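Local coordinates for epidermal growth factor receptor pathway substrate 8-like protein 1 (Mus musculus, PDB 2CY4) that probably acts as a signalling adaptor in the epidermal growth factor receptor pathway, with a phosphotyrosine-binding domain likely to recognise peptide motifs of partner proteins, at residues N14-F19 against F111-L116; A48-L53 against L63-K68. All coordinates share one frame; numbering follows the deposited sequence.

Interaction 1: residues N14-F19 against F111-L116; sequences NHLVTF and FFQGLL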
ATOM      1  N   ASN A  14      -8.151   0.206  16.056  1.00 34.31           N
ATOM      2  CA  ASN A  14      -7.626  -1.117  15.764  1.00 34.29           C
ATOM      3  C   ASN A  14      -7.784  -1.295  14.264  1.00 30.20           C
ATOM      4  O   ASN A  14      -8.912  -1.345  13.794  1.00 30.59           O
ATOM      5  CB  ASN A  14      -8.461  -2.241  16.350  1.00 35.43           C
ATOM      6  CG  ASN A  14      -8.094  -2.552  17.822  1.00 43.22           C
ATOM      7  OD1 ASN A  14      -7.039  -2.198  18.299  1.00 37.75           O
ATOM      8  ND2 ASN A  14      -8.963  -3.243  18.489  1.00 38.64           N
ATOM      9  N   HIS A  15      -6.674  -1.444  13.535  1.00 31.81           N
ATOM     10  CA  HIS A  15      -6.759  -1.718  12.097  1.00 29.74           C
ATOM     11  C   HIS A  15      -7.190  -3.182  11.951  1.00 32.78           C
ATOM     12  O   HIS A  15      -6.588  -4.046  12.556  1.00 34.60           O
ATOM     13  CB  HIS A  15      -5.366  -1.498  11.454  1.00 28.93           C
ATOM     14  CG  HIS A  15      -5.290  -1.964  10.019  1.00 36.58           C
ATOM     15  ND1 HIS A  15      -5.039  -3.279   9.672  1.00 38.89           N
ATOM     16  CD2 HIS A  15      -5.494  -1.282   8.859  1.00 30.97           C
ATOM     17  CE1 HIS A  15      -5.091  -3.399   8.338  1.00 35.54           C
ATOM     18  NE2 HIS A  15      -5.361  -2.215   7.823  1.00 32.30           N
ATOM     19  N   LEU A  16      -8.252  -3.488  11.180  1.00 32.58           N
ATOM     20  CA  LEU A  16      -8.671  -4.882  10.953  1.00 31.46           C
ATOM     21  C   LEU A  16      -8.138  -5.444   9.608  1.00 35.55           C
ATOM     22  O   LEU A  16      -7.600  -6.553   9.558  1.00 33.67           O
ATOM     23  CB  LEU A  16     -10.212  -5.002  10.930  1.00 32.28           C
ATOM     24  CG  LEU A  16     -10.828  -4.594  12.274  1.00 40.66           C
ATOM     25  CD1 LEU A  16     -12.366  -4.768  12.136  1.00 39.32           C
ATOM     26  CD2 LEU A  16     -10.311  -5.564  13.399  1.00 36.63           C
ATOM     27  N   VAL A  17      -8.290  -4.691   8.505  1.00 33.59           N
ATOM     28  CA  VAL A  17      -7.855  -5.236   7.214  1.00 29.56           C
ATOM     29  C   VAL A  17      -7.714  -4.105   6.247  1.00 34.38           C
ATOM     30  O   VAL A  17      -8.368  -3.065   6.393  1.00 29.60           O
ATOM     31  CB  VAL A  17      -8.911  -6.251   6.503  1.00 37.11           C
ATOM     32  CG1 VAL A  17      -9.121  -7.463   7.319  1.00 48.21           C
ATOM     33  CG2 VAL A  17     -10.220  -5.564   6.198  1.00 30.61           C
ATOM     34  N   THR A  18      -6.835  -4.343   5.290  1.00 31.61           N
ATOM     35  CA  THR A  18      -6.605  -3.446   4.155  1.00 28.15           C
ATOM     36  C   THR A  18      -6.687  -4.385   2.926  1.00 30.59           C
ATOM     37  O   THR A  18      -6.024  -5.422   2.924  1.00 29.76           O
ATOM     38  CB  THR A  18      -5.217  -2.732   4.161  1.00 29.40           C
ATOM     39  OG1 THR A  18      -5.289  -1.713   5.172  1.00 32.71           O
ATOM     40  CG2 THR A  18      -4.938  -1.971   2.711  1.00 25.43           C
ATOM     41  N   PHE A  19      -7.571  -4.135   1.939  1.00 31.24           N
ATOM     42  CA  PHE A  19      -7.519  -4.987   0.722  1.00 29.30           C
ATOM     43  C   PHE A  19      -7.771  -4.084  -0.495  1.00 33.90           C
ATOM     44  O   PHE A  19      -8.378  -2.990  -0.384  1.00 29.10           O
ATOM     45  CB  PHE A  19      -8.548  -6.164   0.744  1.00 32.92           C
ATOM     46  CG  PHE A  19     -10.006  -5.734   0.954  1.00 38.08           C
ATOM     47  CD1 PHE A  19     -10.765  -5.263  -0.128  1.00 38.58           C
ATOM     48  CD2 PHE A  19     -10.629  -5.856   2.205  1.00 35.02           C
ATOM     49  CE1 PHE A  19     -12.109  -4.921   0.002  1.00 34.79           C
ATOM     50  CE2 PHE A  19     -11.979  -5.522   2.365  1.00 32.45           C
ATOM     51  CZ  PHE A  19     -12.733  -5.038   1.228  1.00 31.58           C
ATOM     52  N   PHE A 111     -10.608  -1.188   6.924  1.00 33.30           N
ATOM     53  CA  PHE A 111     -11.552  -1.200   8.051  1.00 31.54           C
ATOM     54  C   PHE A 111     -10.812  -1.081   9.378  1.00 34.83           C
ATOM     55  O   PHE A 111      -9.817  -1.794   9.621  1.00 31.19           O
ATOM     56  CB  PHE A 111     -12.366  -2.475   8.087  1.00 28.28           C
ATOM     57  CG  PHE A 111     -13.476  -2.509   7.070  1.00 34.69           C
ATOM     58  CD1 PHE A 111     -14.654  -1.787   7.327  1.00 35.50           C
ATOM     59  CD2 PHE A 111     -13.420  -3.349   5.949  1.00 26.94           C
ATOM     60  CE1 PHE A 111     -15.817  -1.913   6.518  1.00 33.23           C
ATOM     61  CE2 PHE A 111     -14.564  -3.496   5.118  1.00 30.44           C
ATOM     62  CZ  PHE A 111     -15.770  -2.793   5.408  1.00 31.24           C
ATOM     63  N   PHE A 112     -11.299  -0.177  10.236  1.00 33.03           N
ATOM     64  CA  PHE A 112     -10.730  -0.004  11.579  1.00 32.98           C
ATOM     65  C   PHE A 112     -11.862  -0.076  12.654  1.00 32.88           C
ATOM     66  O   PHE A 112     -13.032   0.187  12.367  1.00 31.14           O
ATOM     67  CB  PHE A 112     -10.091   1.353  11.762  1.00 28.41           C
ATOM     68  CG  PHE A 112      -9.101   1.730  10.728  1.00 36.78           C
ATOM     69  CD1 PHE A 112      -9.545   2.347   9.550  1.00 32.08           C
ATOM     70  CD2 PHE A 112      -7.708   1.510  10.941  1.00 29.49           C
ATOM     71  CE1 PHE A 112      -8.610   2.743   8.601  1.00 30.17           C
ATOM     72  CE2 PHE A 112      -6.763   1.900   9.989  1.00 35.58           C
ATOM     73  CZ  PHE A 112      -7.218   2.522   8.814  1.00 31.90           C
ATOM     74  N   GLN A 113     -11.534  -0.518  13.879  1.00 32.78           N
ATOM     75  CA  GLN A 113     -12.546  -0.459  14.947  1.00 30.31           C
ATOM     76  C   GLN A 113     -12.241   0.945  15.535  1.00 31.66           C
ATOM     77  O   GLN A 113     -11.072   1.298  15.683  1.00 29.51           O
ATOM     78  CB  GLN A 113     -12.251  -1.516  16.008  1.00 33.60           C
ATOM     79  CG  GLN A 113     -12.461  -2.944  15.478  1.00 32.65           C
ATOM     80  CD  GLN A 113     -12.199  -3.974  16.562  1.00 39.73           C
ATOM     81  OE1 GLN A 113     -13.083  -4.748  16.940  1.00 48.57           O
ATOM     82  NE2 GLN A 113     -11.000  -3.976  17.080  1.00 32.45           N
ATOM     83  N   GLY A 114     -13.279   1.736  15.821  1.00 32.62           N
ATOM     84  CA  GLY A 114     -13.147   3.108  16.359  1.00 33.15           C
ATOM     85  C   GLY A 114     -12.913   3.137  17.885  1.00 33.54           C
ATOM     86  O   GLY A 114     -12.620   4.183  18.456  1.00 33.35           O
ATOM     87  N   LEU A 115     -13.104   2.015  18.538  1.00 28.43           N
ATOM     88  CA  LEU A 115     -12.877   1.931  19.998  1.00 34.81           C
ATOM     89  C   LEU A 115     -13.744   2.928  20.819  1.00 27.74           C
ATOM     90  O   LEU A 115     -14.861   3.265  20.413  1.00 28.86           O
ATOM     91  CB  LEU A 115     -11.368   2.117  20.232  1.00 32.99           C
ATOM     92  CG  LEU A 115     -10.440   0.877  20.054  1.00 38.11           C
ATOM     93  CD1 LEU A 115     -11.053  -0.302  19.328  1.00 31.40           C
ATOM     94  CD2 LEU A 115      -9.114   1.206  19.562  1.00 37.53           C
ATOM     95  N   LEU A 116     -13.224   3.455  21.903  1.00 28.71           N
ATOM     96  CA  LEU A 116     -14.022   4.308  22.799  1.00 29.99           C
ATOM     97  C   LEU A 116     -14.606   5.571  22.159  1.00 30.98           C
ATOM     98  O   LEU A 116     -15.814   5.795  22.192  1.00 29.57           O
ATOM     99  CB  LEU A 116     -13.195   4.621  24.030  1.00 29.70           C
ATOM    100  CG  LEU A 116     -13.893   5.485  25.094  1.00 35.78           C
ATOM    101  CD1 LEU A 116     -15.161   4.794  25.586  1.00 30.29           C
ATOM    102  CD2 LEU A 116     -12.920   5.735  26.217  1.00 34.77           C
TER
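Phe111 is set opposite two residues, Leu16 and Val17: a classic beta bulge in an antiparallel strand pair. Leu16 N bonds to Phe111 O at 2.8 Å, and Val17 N reaches Phe111 O in a weak bond of 3.5 Å. The psi of -48° at Leu16 marks the extra residue, and Phe111 N returns a bond to Val17 O. Beyond the bulge, Asn14 and Gln113 form a hydrogen-bonded pair, with Gln113 N 2.8 Å from Asn14 O.

His15 and Phe112 occupy one face of the sheet. The imidazole presents its edge, through CD2, to the Phe112 ring in an offset edge-to-face pair, with His15 CD2 3.6 Å from Phe112 CE2 and the planes at 77°. With CG anti to the backbone N (chi1 171°), the ring extends along the strand, and His15 NE2 bonds to Thr18 OG1 at 2.7 Å; that hydroxyl, itself bonded to His110 ND1, holds the NE2 end of the ring.

On the other face, Val17 CG2 lies 3.9 Å from CD2 at the edge of the Phe111 ring, the two side chains running side by side. Leu16 CD1 rests 3.8 Å from Gln113 CG. The amides of Asn14 and Gln113 lie close together and nearly coplanar. An alanine in place of Gln113 would probably uncover Leu16 CD1 and leave the Asn14 amide freer to turn.

Helix 30-42 packs on Val17 and Phe111, strand 94-99 continues the sheet beyond strand 108-113, and strand 49-55 flanks strand 9-20 on its opposite edge.

Interaction 2: residues A48-L53 against L63-K68; sequences AQEMLL and LDPVSK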
ATOM      1  N   ALA A  48      -6.620  -7.846  14.693  1.00 45.53           N
ATOM      2  CA  ALA A  48      -6.714  -6.464  15.119  1.00 47.56           C
ATOM      3  C   ALA A  48      -5.353  -5.934  15.487  1.00 46.68           C
ATOM      4  O   ALA A  48      -4.695  -6.469  16.348  1.00 55.98           O
ATOM      5  CB  ALA A  48      -7.672  -6.368  16.310  1.00 39.96           C
ATOM      6  N   GLN A  49      -4.916  -4.892  14.807  1.00 41.99           N
ATOM      7  CA  GLN A  49      -3.642  -4.290  15.094  1.00 38.55           C
ATOM      8  C   GLN A  49      -3.892  -2.854  15.613  1.00 45.51           C
ATOM      9  O   GLN A  49      -4.477  -2.006  14.909  1.00 39.64           O
ATOM     10  CB  GLN A  49      -2.827  -4.238  13.812  1.00 39.37           C
ATOM     11  CG  GLN A  49      -1.393  -3.858  13.969  1.00 53.94           C
ATOM     12  CD  GLN A  49      -0.649  -3.800  12.588  1.00 64.61           C
ATOM     13  OE1 GLN A  49      -0.867  -4.629  11.701  1.00 64.58           O
ATOM     14  NE2 GLN A  49       0.220  -2.816  12.431  1.00 62.42           N
ATOM     15  N   GLU A  50      -3.378  -2.558  16.806  1.00 39.94           N
ATOM     16  CA  GLU A  50      -3.571  -1.225  17.363  1.00 44.61           C
ATOM     17  C   GLU A  50      -2.799  -0.229  16.537  1.00 42.05           C
ATOM     18  O   GLU A  50      -1.642  -0.471  16.171  1.00 39.75           O
ATOM     19  CB  GLU A  50      -3.105  -1.107  18.837  1.00 42.19           C
ATOM     20  CG  GLU A  50      -3.513   0.297  19.389  1.00 69.07           C
ATOM     21  CD  GLU A  50      -3.210   0.501  20.874  1.00 79.51           C
ATOM     22  OE1 GLU A  50      -2.130   0.036  21.322  1.00 74.56           O
ATOM     23  OE2 GLU A  50      -4.050   1.132  21.572  1.00 82.93           O
HETATM   24  N   MSE A  51      -3.393   0.935  16.287  1.00 38.73           N
HETATM   25  CA  MSE A  51      -2.706   1.905  15.450  1.00 39.92           C
HETATM   26  C   MSE A  51      -3.151   3.290  15.877  1.00 40.23           C
HETATM   27  O   MSE A  51      -4.234   3.445  16.438  1.00 37.20           O
HETATM   28  CB  MSE A  51      -3.152   1.698  13.960  1.00 41.65           C
HETATM   29  CG  MSE A  51      -2.088   1.293  13.019  1.00 50.12           C
HETATM   30 SE   MSE A  51      -2.722   1.035  11.260  1.00 43.98          SE
HETATM   31  CE  MSE A  51      -2.028  -0.748  10.963  1.00 40.93           C
ATOM     32  N   LEU A  52      -2.323   4.287  15.572  1.00 31.46           N
ATOM     33  CA  LEU A  52      -2.646   5.660  15.786  1.00 32.35           C
ATOM     34  C   LEU A  52      -3.169   6.221  14.433  1.00 41.10           C
ATOM     35  O   LEU A  52      -2.582   5.986  13.343  1.00 41.14           O
ATOM     36  CB  LEU A  52      -1.404   6.359  16.175  1.00 42.53           C
ATOM     37  CG  LEU A  52      -1.118   6.595  17.625  1.00 55.23           C
ATOM     38  CD1 LEU A  52      -1.562   5.457  18.460  1.00 52.75           C
ATOM     39  CD2 LEU A  52       0.414   6.878  17.744  1.00 53.85           C
ATOM     40  N   LEU A  53      -4.328   6.864  14.470  1.00 35.53           N
ATOM     41  CA  LEU A  53      -4.883   7.435  13.234  1.00 36.04           C
ATOM     42  C   LEU A  53      -4.909   8.927  13.461  1.00 33.06           C
ATOM     43  O   LEU A  53      -5.638   9.411  14.300  1.00 31.85           O
ATOM     44  CB  LEU A  53      -6.281   6.861  12.918  1.00 32.26           C
ATOM     45  CG  LEU A  53      -6.885   7.237  11.551  1.00 34.00           C
ATOM     46  CD1 LEU A  53      -7.996   6.271  11.152  1.00 35.79           C
ATOM     47  CD2 LEU A  53      -7.429   8.670  11.586  1.00 36.30           C
ATOM     48  N   LEU A  63       0.083   5.465  12.225  1.00 48.94           N
ATOM     49  CA  LEU A  63       1.353   5.338  12.956  1.00 46.43           C
ATOM     50  C   LEU A  63       1.341   4.237  13.998  1.00 49.98           C
ATOM     51  O   LEU A  63       0.270   3.752  14.410  1.00 46.29           O
ATOM     52  CB  LEU A  63       1.713   6.631  13.693  1.00 45.34           C
ATOM     53  CG  LEU A  63       1.715   7.943  12.917  1.00 49.73           C
ATOM     54  CD1 LEU A  63       0.449   8.668  13.093  1.00 47.41           C
ATOM     55  CD2 LEU A  63       2.843   8.787  13.380  1.00 44.30           C
ATOM     56  N   ASP A  64       2.547   3.846  14.411  1.00 50.79           N
ATOM     57  CA  ASP A  64       2.713   2.794  15.389  1.00 45.78           C
ATOM     58  C   ASP A  64       2.592   3.473  16.711  1.00 49.92           C
ATOM     59  O   ASP A  64       3.225   4.488  16.936  1.00 51.57           O
ATOM     60  CB  ASP A  64       4.043   2.132  15.204  1.00 59.01           C
ATOM     61  CG  ASP A  64       4.145   0.856  16.001  1.00 68.63           C
ATOM     62  OD1 ASP A  64       4.562   0.919  17.194  1.00 67.12           O
ATOM     63  OD2 ASP A  64       3.774  -0.194  15.423  1.00 64.38           O
ATOM     64  N   PRO A  65       1.723   2.950  17.593  1.00 48.07           N
ATOM     65  CA  PRO A  65       1.504   3.539  18.905  1.00 55.44           C
ATOM     66  C   PRO A  65       2.789   3.510  19.689  1.00 63.76           C
ATOM     67  O   PRO A  65       3.126   4.466  20.364  1.00 73.82           O
ATOM     68  CB  PRO A  65       0.413   2.659  19.521  1.00 50.71           C
ATOM     69  CG  PRO A  65      -0.246   1.993  18.371  1.00 54.47           C
ATOM     70  CD  PRO A  65       0.956   1.709  17.442  1.00 44.91           C
ATOM     71  N   VAL A  66       3.523   2.421  19.550  1.00 68.73           N
ATOM     72  CA  VAL A  66       4.793   2.257  20.245  1.00 74.82           C
ATOM     73  C   VAL A  66       5.906   3.074  19.603  1.00 75.18           C
ATOM     74  O   VAL A  66       6.307   4.101  20.139  1.00 76.85           O
ATOM     75  CB  VAL A  66       5.220   0.784  20.257  1.00 79.90           C
ATOM     76  CG1 VAL A  66       6.292   0.561  21.333  1.00 75.60           C
ATOM     77  CG2 VAL A  66       4.002  -0.106  20.496  1.00 81.96           C
ATOM     78  N   SER A  67       6.397   2.619  18.454  1.00 79.49           N
ATOM     79  CA  SER A  67       7.471   3.315  17.748  1.00 81.06           C
ATOM     80  C   SER A  67       7.134   4.778  17.491  1.00 83.01           C
ATOM     81  O   SER A  67       7.952   5.660  17.741  1.00 80.22           O
ATOM     82  CB  SER A  67       7.796   2.608  16.424  1.00 80.56           C
ATOM     83  OG  SER A  67       6.836   2.853  15.420  1.00 74.74           O
ATOM     84  N   LYS A  68       5.921   5.030  17.005  1.00 84.13           N
ATOM     85  CA  LYS A  68       5.451   6.388  16.722  1.00 78.81           C
ATOM     86  C   LYS A  68       5.879   6.771  15.351  1.00 75.21           C
ATOM     87  O   LYS A  68       5.910   7.946  15.010  1.00 72.05           O
ATOM     88  CB  LYS A  68       6.011   7.422  17.697  1.00 76.42           C
ATOM     89  CG  LYS A  68       4.977   8.102  18.545  1.00 81.90           C
ATOM     90  CD  LYS A  68       4.345   7.102  19.487  1.00 84.04           C
ATOM     91  CE  LYS A  68       3.429   7.760  20.446  1.00 82.16           C
ATOM     92  NZ  LYS A  68       3.068   6.796  21.510  1.00 85.22           N
TER
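Leu52 and Leu63 form an antiparallel hydrogen-bonded pair at the open end of the beta-hairpin made by strands 49-55 and 59-63, part of the sheet of a phosphotyrosine-binding domain of the PH superfold. Leu52 N reaches Leu63 O at 2.9 Å in a nearly straight bond (177° at the hydrogen), and Leu63 N answers to Leu52 O at 2.9 Å. Their side chains share a face of the sheet, with CB of Leu52 4.0 Å from CB of Leu63.

Past this pair the chain turns, and Pro65 lies against strand 49-55. Its ring is touched by two side chains: Leu52 CD1 sits 3.6 Å from Pro65 CB, and Glu50 lays CG 3.8 Å from Pro65 CG, its extended chain crossing the ring obliquely. Glu50 CG stands anti to the backbone N (chi1 -173°), which carries the chain past the proline; OE2 then makes a weak hydrogen bond to His12 of strand 9-20.

The turn itself is held from within. Asp64 OD1 accepts from Ser67 N in an Asx motif, approached on the anti side of the carboxylate, and the Lys68 chain bends back until its NZ lies 2.6 Å from Pro65 O, nearly in line with the carbonyl.

Interaction 1 uses one edge of strand 9-20, pairing it with 108-113; strand 49-55, which belongs to interaction 2, pairs with its other edge. Interaction 2 thus lies one strand further out, where 49-55 meets the end of 59-63 and the loop after it. The two touch directly: His15 N lies 2.7 Å from Gln49 O, a probable hydrogen bond, and His15 CB packs on CE of Met51, present as selenomethionine. Interaction 1 is the buried one, with a ladder of backbone bonds, a bulge and aromatic side chains; interaction 2 is partly buried, with one bridge pair, a proline and the exposed chains of Glu50 and Lys68. Both segments of interaction 2 fall within the chain between those of interaction 1.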